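Long-range contacts in biofilm-associated surface protein (Staphylococcus aureus, PDB 7C7U), which is a cell wall-anchored surface protein that takes part in biofilm formation and binds calcium ions, which probably help control its switch toward functional amyloid: residues Y255-K259 / L294-G300; S214-T218 / L230-Q234; A459-A463 / T475-N479; A578-S584 / V595-V601. All blocks are in the same frame, centred on the assembly; numbering follows the deposited sequence.

Interaction 1: Y255-K259 / L294-G300; sequences YQIDK and LTIDEVG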
# COMPACT_ATOMS: atom_id res chain seq x y z
N TYR A 255 5.25 8.70 -26.12
CA TYR A 255 4.76 8.37 -24.79
C TYR A 255 3.47 9.13 -24.53
O TYR A 255 3.25 10.22 -25.04
CB TYR A 255 5.85 8.66 -23.71
CG TYR A 255 6.54 9.99 -23.93
CD1 TYR A 255 6.03 11.15 -23.35
CD2 TYR A 255 7.64 10.09 -24.78
CE1 TYR A 255 6.64 12.38 -23.59
CE2 TYR A 255 8.24 11.31 -25.03
CZ TYR A 255 7.73 12.45 -24.44
OH TYR A 255 8.33 13.67 -24.70
N GLN A 256 2.57 8.50 -23.77
CA GLN A 256 1.29 9.08 -23.40
C GLN A 256 1.18 9.06 -21.88
O GLN A 256 1.26 7.99 -21.27
CB GLN A 256 0.13 8.32 -24.05
CG GLN A 256 0.22 8.25 -25.61
CD GLN A 256 -1.08 7.75 -26.28
OE1 GLN A 256 -1.89 7.07 -25.65
NE2 GLN A 256 -1.26 8.08 -27.56
N ILE A 257 1.03 10.23 -21.27
CA ILE A 257 0.91 10.35 -19.81
C ILE A 257 -0.54 10.71 -19.49
O ILE A 257 -1.09 11.65 -20.08
CB ILE A 257 1.89 11.40 -19.24
CG1 ILE A 257 3.31 11.18 -19.78
CG2 ILE A 257 1.91 11.40 -17.67
CD1 ILE A 257 3.94 9.85 -19.37
N ASP A 258 -1.16 9.96 -18.59
CA ASP A 258 -2.56 10.19 -18.22
C ASP A 258 -2.79 11.67 -17.91
O ASP A 258 -2.12 12.25 -17.05
CB ASP A 258 -2.92 9.33 -17.01
CG ASP A 258 -4.41 9.26 -16.76
OD1 ASP A 258 -5.05 10.32 -16.62
OD2 ASP A 258 -4.95 8.15 -16.72
N LYS A 259 -3.74 12.27 -18.62
CA LYS A 259 -4.04 13.69 -18.48
C LYS A 259 -4.39 14.09 -17.03
O LYS A 259 -4.10 15.22 -16.61
CB LYS A 259 -5.17 14.07 -19.44
CG LYS A 259 -6.48 13.39 -19.16
CD LYS A 259 -7.53 13.76 -20.22
CE LYS A 259 -8.89 13.17 -19.88
NZ LYS A 259 -9.35 13.69 -18.54
N LEU A 294 11.77 15.58 -21.11
CA LEU A 294 10.70 15.29 -22.05
C LEU A 294 9.61 16.35 -21.95
O LEU A 294 9.32 16.86 -20.86
CB LEU A 294 10.09 13.91 -21.79
CG LEU A 294 11.01 12.70 -21.92
CD1 LEU A 294 10.35 11.44 -21.37
CD2 LEU A 294 11.38 12.52 -23.40
N THR A 295 9.00 16.65 -23.08
CA THR A 295 7.85 17.54 -23.10
C THR A 295 6.60 16.76 -23.43
O THR A 295 6.64 15.77 -24.18
CB THR A 295 8.04 18.68 -24.10
OG1 THR A 295 7.70 18.22 -25.41
CG2 THR A 295 9.47 19.19 -24.08
N ILE A 296 5.47 17.20 -22.86
CA ILE A 296 4.15 16.63 -23.09
C ILE A 296 3.22 17.75 -23.51
O ILE A 296 3.40 18.91 -23.11
CB ILE A 296 3.62 15.91 -21.83
CG1 ILE A 296 3.98 16.72 -20.58
CG2 ILE A 296 4.16 14.50 -21.72
CD1 ILE A 296 3.20 16.34 -19.35
N ASP A 297 2.21 17.42 -24.31
CA ASP A 297 1.24 18.42 -24.72
C ASP A 297 0.09 18.44 -23.70
O ASP A 297 0.16 17.78 -22.66
CB ASP A 297 0.77 18.18 -26.16
CG ASP A 297 -0.02 16.89 -26.35
OD1 ASP A 297 -0.48 16.28 -25.37
OD2 ASP A 297 -0.17 16.47 -27.52
N GLU A 298 -0.98 19.17 -24.00
CA GLU A 298 -2.01 19.41 -23.00
C GLU A 298 -2.78 18.15 -22.64
O GLU A 298 -3.48 18.14 -21.63
CB GLU A 298 -3.01 20.48 -23.46
CG GLU A 298 -4.12 19.96 -24.37
CD GLU A 298 -3.72 19.77 -25.82
OE1 GLU A 298 -2.50 19.80 -26.13
OE2 GLU A 298 -4.63 19.55 -26.65
N VAL A 299 -2.67 17.08 -23.44
CA VAL A 299 -3.33 15.82 -23.14
C VAL A 299 -2.36 14.76 -22.67
O VAL A 299 -2.77 13.63 -22.39
CB VAL A 299 -4.15 15.33 -24.36
CG1 VAL A 299 -3.25 14.66 -25.39
CG2 VAL A 299 -5.29 14.42 -23.91
N GLY A 300 -1.09 15.10 -22.49
CA GLY A 300 -0.12 14.20 -21.92
C GLY A 300 0.73 13.45 -22.93
O GLY A 300 1.49 12.56 -22.52
O HOH W 1 10.04 15.63 -25.65
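A loop that carries the chain from the edge strand 290-294 of one antiparallel sheet to strand 301-305 of another folds against Tyr255 and Ile257, ending in a type I turn from Asp297 to Gly300. The Tyr255 hydroxyl donates to Thr295 O at 2.7 Å. It also accepts from a water, 2.8 Å from OH, that in turn takes the Thr295 N-H, so the phenol end serves both backbone polar atoms of Thr295, one directly and one through water. Leu294 CD1 lies over one ring face as a CH-pi contact, 4.3 Å from the centroid, while CG2 of Ile296 meets the ring in its plane at the edge, 3.8 Å from CE1. The same methyl packs crosswise on Ile257 CG1. At the far end Ile257 N donates to Gly300 O over 2.7 Å, and Gly300 CA comes within 3.3 Å of Ile257 O in a CA-H...O contact. Asp297 opens an Asx turn, its OD1 accepting from Val299 N at 3.0 Å. Strand 252-257 runs between 301-305 and 359-369, with Ile257 on Phe364, while Leu294 and Ile296 rest on Val268 of strand 265-272.

Interaction 2: S214-T218 / L230-Q234; sequences SGSAT and LIDQQ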
# COMPACT_ATOMS: atom_id res chain seq x y z
N SER A 214 5.29 -4.43 -22.80
CA SER A 214 4.34 -4.09 -21.75
C SER A 214 5.00 -3.07 -20.84
O SER A 214 6.20 -2.82 -20.93
CB SER A 214 3.91 -5.33 -20.98
OG SER A 214 4.96 -5.70 -20.09
N GLY A 215 4.21 -2.46 -19.96
CA GLY A 215 4.72 -1.43 -19.09
C GLY A 215 4.38 -1.72 -17.64
O GLY A 215 3.59 -2.61 -17.33
N SER A 216 5.04 -0.98 -16.77
CA SER A 216 4.68 -0.97 -15.36
C SER A 216 4.79 0.46 -14.87
O SER A 216 5.65 1.21 -15.34
CB SER A 216 5.57 -1.90 -14.53
OG SER A 216 6.91 -1.43 -14.50
N ALA A 217 3.90 0.86 -13.97
CA ALA A 217 3.89 2.20 -13.42
C ALA A 217 3.88 2.07 -11.91
O ALA A 217 3.05 1.34 -11.36
CB ALA A 217 2.67 3.00 -13.90
N THR A 218 4.83 2.73 -11.25
CA THR A 218 5.00 2.59 -9.81
C THR A 218 5.25 3.95 -9.19
O THR A 218 5.54 4.93 -9.87
CB THR A 218 6.18 1.66 -9.47
OG1 THR A 218 7.36 2.10 -10.14
CG2 THR A 218 5.88 0.22 -9.85
N LEU A 230 7.30 6.26 -11.76
CA LEU A 230 8.18 5.64 -12.74
C LEU A 230 7.34 4.82 -13.70
O LEU A 230 6.58 3.95 -13.27
CB LEU A 230 9.22 4.75 -12.08
CG LEU A 230 10.08 5.33 -10.95
CD1 LEU A 230 11.05 4.29 -10.46
CD2 LEU A 230 10.82 6.57 -11.43
N ILE A 231 7.49 5.06 -14.99
CA ILE A 231 6.73 4.36 -16.02
C ILE A 231 7.76 3.60 -16.84
O ILE A 231 8.48 4.21 -17.63
CB ILE A 231 5.92 5.32 -16.88
CG1 ILE A 231 4.95 6.10 -15.98
CG2 ILE A 231 5.15 4.56 -17.99
CD1 ILE A 231 4.76 7.49 -16.47
N ASP A 232 7.90 2.29 -16.59
CA ASP A 232 8.97 1.49 -17.20
C ASP A 232 8.39 0.59 -18.29
O ASP A 232 7.58 -0.30 -17.99
CB ASP A 232 9.68 0.61 -16.18
CG ASP A 232 10.41 1.41 -15.10
OD1 ASP A 232 10.84 2.54 -15.37
OD2 ASP A 232 10.55 0.87 -13.99
N GLN A 233 8.86 0.76 -19.52
CA GLN A 233 8.43 -0.09 -20.61
C GLN A 233 9.50 -1.14 -20.90
O GLN A 233 10.69 -0.83 -20.92
CB GLN A 233 8.15 0.74 -21.86
CG GLN A 233 7.68 -0.09 -23.08
CD GLN A 233 7.27 0.77 -24.25
OE1 GLN A 233 7.32 2.00 -24.18
NE2 GLN A 233 6.89 0.13 -25.36
N GLN A 234 9.07 -2.39 -21.09
CA GLN A 234 9.95 -3.45 -21.56
C GLN A 234 9.51 -3.86 -22.96
O GLN A 234 8.32 -3.98 -23.23
CB GLN A 234 9.89 -4.68 -20.64
CG GLN A 234 9.88 -4.38 -19.14
CD GLN A 234 11.26 -4.15 -18.54
OE1 GLN A 234 12.28 -4.46 -19.14
NE2 GLN A 234 11.30 -3.60 -17.32
O HOH W 2 7.84 1.08 -12.76
O HOH W 3 8.20 -2.73 -16.81
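Ser214-Thr218 and Leu230-Gln234 run antiparallel, 163° between their directions and 4.7 Å between axes at closest approach, as the two arms of a beta hairpin. Ser214/Gln234, Ser216/Asp232 and Thr218/Leu230 are hydrogen-bonded pairs, each joined by two backbone bonds; that from Asp232 N to Ser216 O measures 2.8 Å. Gly215/Gln233 and Ala217/Ile231 are the non-hydrogen-bonded pairs. On the face of Ser216, Thr218, Asp232 and Gln234, which Leu230 shares, two waters bridge the polar groups. With OG between its backbone N and carbonyl carbon (chi1 67°), Ser216 holds both: one 2.9 Å from OG also donates to Asp232 O, and the other is 2.9 Å from Thr218 OG1. A weak bond links the second water to Asp232 OD2. Asp232 OD1 has a stronger partner outside, the salt bridge to Arg326, which fixes the carboxylate toward the next strand. Across the other face Ala217 CB and Ile231 CG1 are only loosely packed, 4.4 Å apart. Strand 228-237 pairs in turn with 323-331, leaving 210-220 at the edge of this sheet, where Gly215 bonds to Ser184. Phe364 of strand 359-369 and residues of strand 381-388 cover Ala217 and Ile231.

Interaction 3: A459-A463 / T475-N479; sequences ATQTA and TATVN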
# COMPACT_ATOMS: atom_id res chain seq x y z
N ALA A 459 7.72 3.75 16.78
CA ALA A 459 9.09 3.97 17.21
C ALA A 459 9.19 3.87 18.73
O ALA A 459 8.20 3.71 19.44
CB ALA A 459 9.56 5.34 16.73
N THR A 460 10.42 3.96 19.25
CA THR A 460 10.60 4.01 20.70
C THR A 460 10.21 5.39 21.21
O THR A 460 10.73 6.41 20.74
CB THR A 460 12.05 3.68 21.07
OG1 THR A 460 12.25 2.27 20.96
CG2 THR A 460 12.33 4.10 22.52
N GLN A 461 9.27 5.42 22.15
CA GLN A 461 8.73 6.66 22.67
C GLN A 461 9.40 7.05 23.97
O GLN A 461 9.91 6.20 24.71
CB GLN A 461 7.22 6.56 22.90
CG GLN A 461 6.46 5.88 21.78
CD GLN A 461 6.31 6.77 20.57
OE1 GLN A 461 5.99 7.95 20.68
NE2 GLN A 461 6.54 6.20 19.39
N THR A 462 9.40 8.36 24.24
CA THR A 462 9.82 8.91 25.52
C THR A 462 8.64 9.62 26.17
O THR A 462 8.00 10.48 25.56
CB THR A 462 11.01 9.87 25.35
OG1 THR A 462 12.09 9.18 24.72
CG2 THR A 462 11.47 10.43 26.73
N ALA A 463 8.36 9.26 27.42
CA ALA A 463 7.31 9.90 28.19
C ALA A 463 7.91 11.00 29.04
O ALA A 463 8.98 10.83 29.64
CB ALA A 463 6.57 8.89 29.08
N THR A 475 11.27 12.29 33.00
CA THR A 475 11.24 11.62 31.70
C THR A 475 11.58 10.14 31.86
O THR A 475 12.31 9.76 32.79
CB THR A 475 12.23 12.24 30.69
OG1 THR A 475 13.58 11.94 31.08
CG2 THR A 475 12.06 13.76 30.59
N ALA A 476 11.07 9.32 30.95
CA ALA A 476 11.38 7.90 30.93
C ALA A 476 11.14 7.34 29.53
O ALA A 476 10.45 7.95 28.71
CB ALA A 476 10.56 7.13 31.96
N THR A 477 11.68 6.15 29.29
CA THR A 477 11.39 5.43 28.06
C THR A 477 10.14 4.57 28.25
O THR A 477 10.04 3.81 29.22
CB THR A 477 12.57 4.54 27.63
OG1 THR A 477 13.72 5.36 27.38
CG2 THR A 477 12.22 3.77 26.34
N VAL A 478 9.20 4.70 27.31
CA VAL A 478 8.02 3.85 27.33
C VAL A 478 8.42 2.43 26.96
O VAL A 478 9.15 2.21 25.99
CB VAL A 478 6.95 4.40 26.36
CG1 VAL A 478 5.62 3.64 26.53
CG2 VAL A 478 6.76 5.89 26.56
N ASN A 479 7.96 1.47 27.76
CA ASN A 479 8.20 0.06 27.46
C ASN A 479 7.47 -0.34 26.18
O ASN A 479 6.56 0.36 25.71
CB ASN A 479 7.74 -0.82 28.62
CG ASN A 479 8.27 -0.33 29.95
OD1 ASN A 479 9.48 -0.10 30.08
ND2 ASN A 479 7.39 -0.16 30.93
O HOH W 4 8.27 2.94 23.23
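Gln461 to Ala463 and Ala476 to Val478 pair antiparallel at the open end of a beta hairpin, where the chains begin to splay, their directions 135° apart. Ala463 and Ala476 form the hydrogen-bonded pair, with Ala463 N to Ala476 O at 2.8 Å; Thr462 and Thr477 are the neighbouring non-hydrogen-bonded pair. One bond further, Val478 N reaches Gln461 O at 3.1 Å, and a water continues the pairing, accepting from Gln461 N and donating to Val478 O at 3.0 Å. With Val478 CG1 anti to the backbone N (chi1 -171°), CG2 is left beside that N and meets Gln461 CB at 3.7 Å and Ala463 CB at 3.9 Å. Along the other side Thr460 and Thr477 touch through their CG2 methyls, and Thr462 CG2 presses on Ala476 O at 3.3 Å. Gln461 bends at chi2 (-75°), turning its amide back so that NE2 donates to Ala459 O, 3.0 Å away and well above that carbonyl plane. Ile500 and Ile498 of strand 494-501 back the Gln461 and Ala463 side. The chemistry is thus split: apolar atoms of Val478, Ala463 and Gln461 CB seal the inner face, while the outer one carries threonines, with no charged group across the contact.

Interaction 4: A578-S584 / V595-V601; sequences AGTVLTS and VSDQITV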
# COMPACT_ATOMS: atom_id res chain seq x y z
N ALA A 578 -12.97 -11.76 26.45
CA ALA A 578 -13.10 -10.49 25.75
C ALA A 578 -14.50 -9.93 25.95
O ALA A 578 -15.50 -10.63 25.74
CB ALA A 578 -12.80 -10.67 24.26
N GLY A 579 -14.58 -8.67 26.37
CA GLY A 579 -15.83 -7.99 26.60
C GLY A 579 -16.16 -7.77 28.06
O GLY A 579 -17.04 -6.95 28.36
N THR A 580 -15.48 -8.47 28.97
CA THR A 580 -15.71 -8.22 30.39
C THR A 580 -15.21 -6.83 30.76
O THR A 580 -14.15 -6.38 30.31
CB THR A 580 -15.01 -9.28 31.25
OG1 THR A 580 -13.71 -9.57 30.73
CG2 THR A 580 -15.83 -10.57 31.28
N VAL A 581 -16.00 -6.13 31.58
CA VAL A 581 -15.73 -4.75 31.94
C VAL A 581 -15.14 -4.72 33.34
O VAL A 581 -15.62 -5.41 34.24
CB VAL A 581 -17.00 -3.89 31.85
CG1 VAL A 581 -16.71 -2.48 32.33
CG2 VAL A 581 -17.52 -3.88 30.42
N LEU A 582 -14.08 -3.92 33.52
CA LEU A 582 -13.32 -3.85 34.75
C LEU A 582 -13.38 -2.45 35.34
O LEU A 582 -13.28 -1.46 34.61
CB LEU A 582 -11.86 -4.24 34.51
CG LEU A 582 -11.62 -5.65 33.99
CD1 LEU A 582 -10.14 -5.90 33.74
CD2 LEU A 582 -12.18 -6.65 34.98
N THR A 583 -13.57 -2.37 36.65
CA THR A 583 -13.41 -1.12 37.39
C THR A 583 -12.56 -1.39 38.62
O THR A 583 -12.27 -2.54 38.96
CB THR A 583 -14.76 -0.52 37.81
OG1 THR A 583 -15.47 -1.44 38.65
CG2 THR A 583 -15.61 -0.17 36.59
N SER A 584 -12.15 -0.32 39.29
CA SER A 584 -11.35 -0.48 40.49
C SER A 584 -11.59 0.69 41.44
O SER A 584 -12.00 1.78 41.02
CB SER A 584 -9.85 -0.59 40.16
OG SER A 584 -9.42 0.52 39.38
N VAL A 595 -14.53 5.40 41.86
CA VAL A 595 -14.30 4.29 40.94
C VAL A 595 -13.42 4.76 39.78
O VAL A 595 -13.54 5.90 39.30
CB VAL A 595 -15.64 3.72 40.44
CG1 VAL A 595 -16.34 4.70 39.50
CG2 VAL A 595 -15.43 2.37 39.76
N SER A 596 -12.52 3.89 39.34
CA SER A 596 -11.71 4.20 38.17
C SER A 596 -12.57 4.20 36.91
O SER A 596 -13.70 3.70 36.88
CB SER A 596 -10.58 3.18 38.02
OG SER A 596 -11.08 1.90 37.69
N ASP A 597 -12.02 4.78 35.85
CA ASP A 597 -12.59 4.59 34.52
C ASP A 597 -12.66 3.11 34.20
O ASP A 597 -11.76 2.33 34.55
CB ASP A 597 -11.75 5.33 33.48
CG ASP A 597 -11.80 6.83 33.63
OD1 ASP A 597 -12.86 7.35 34.04
OD2 ASP A 597 -10.79 7.50 33.34
N GLN A 598 -13.74 2.70 33.55
CA GLN A 598 -13.90 1.29 33.21
C GLN A 598 -12.94 0.89 32.10
O GLN A 598 -12.53 1.71 31.27
CB GLN A 598 -15.34 1.00 32.80
CG GLN A 598 -15.71 1.47 31.39
CD GLN A 598 -17.04 0.90 30.92
OE1 GLN A 598 -18.04 0.94 31.65
NE2 GLN A 598 -17.06 0.35 29.70
N ILE A 599 -12.56 -0.38 32.10
CA ILE A 599 -11.68 -0.97 31.10
C ILE A 599 -12.33 -2.25 30.60
O ILE A 599 -12.75 -3.09 31.40
CB ILE A 599 -10.28 -1.27 31.67
CG1 ILE A 599 -9.55 0.03 32.00
CG2 ILE A 599 -9.45 -2.07 30.69
CD1 ILE A 599 -9.33 0.93 30.79
N THR A 600 -12.44 -2.38 29.28
CA THR A 600 -13.04 -3.56 28.66
C THR A 600 -11.95 -4.48 28.14
O THR A 600 -11.04 -4.04 27.43
CB THR A 600 -13.99 -3.17 27.53
OG1 THR A 600 -14.99 -2.27 28.03
CG2 THR A 600 -14.67 -4.40 26.96
N VAL A 601 -12.03 -5.76 28.49
CA VAL A 601 -11.07 -6.73 27.99
C VAL A 601 -11.27 -6.91 26.50
O VAL A 601 -12.41 -7.02 26.02
CB VAL A 601 -11.20 -8.06 28.75
CG1 VAL A 601 -10.14 -9.06 28.27
CG2 VAL A 601 -11.09 -7.83 30.26
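The flat group that meets the opposite segment is the Gln598 amide, and Val581 covers one of its faces: methyl CG1 stands almost straight above CD at 3.7 Å, nearly as far from OE1 and NE2. Val581 CG1 is anti to its backbone N (chi1 176°), which carries this methyl toward Gln598, while CG2 turns to Thr600 OG1. Thr583 CG2 adds to the patch further back, against Gln598 CB. At the far end the hydroxyls of Ser584 and Ser596 share a short hydrogen bond, OG to OG 2.7 Å, in which either may donate; next to it Ser596 N donates a hydrogen bond to Ser584 O. These residues belong to a beta hairpin of strands 581-588 and 591-600, the latter interrupted along its length and lying at the edge of a four-stranded antiparallel sheet. Val581/Thr600 is a non-hydrogen-bonded pair and Leu582/Ile599 a hydrogen-bonded one, with Leu582 N 2.6 Å from Ile599 O. Beyond the strands the chains stay joined: Val601 N bonds Thr580 O at 2.9 Å, nearly straight at 172°, and Gly579 N bonds Val601 O at 2.7 Å. Thr580 lies alongside Val601 and points the same way, its OG1 3.2 Å from Val601 CG2; that hydroxyl is tied to Glu577 O. Leu582 CD1 meets the same Val601 methyl at 4.1 Å, and Leu576 closes over both residues. Ile526 of strand 525-526 packs on Leu582, Ser584, Ser596 and Ile599, while Thr583 bonds through its backbone to Thr549 on strand 545-550.

Interactions 1 and 2 are one neighbourhood: strands 228-237 and 252-257 follow each other in the chain but belong to two facing sheets, and Ile257 CD1 meets Ile231 CD1 at 3.8 Å between them, with Phe364 touching both isoleucines. Interactions 3 and 4 lie on the opposite side of the chain's centre, in separate sheets with centres about 25 Å apart and nearest atoms about 16 Å apart. About 49 Å separates the centres of interactions 1 and 3. Interaction 3 comes near a calcium site: the Gln461 side chain is about 9 Å from an ion and touches Val433, a calcium ligand. In interaction 1 the side chain of Lys259 is about 14 Å from a bound calcium ion.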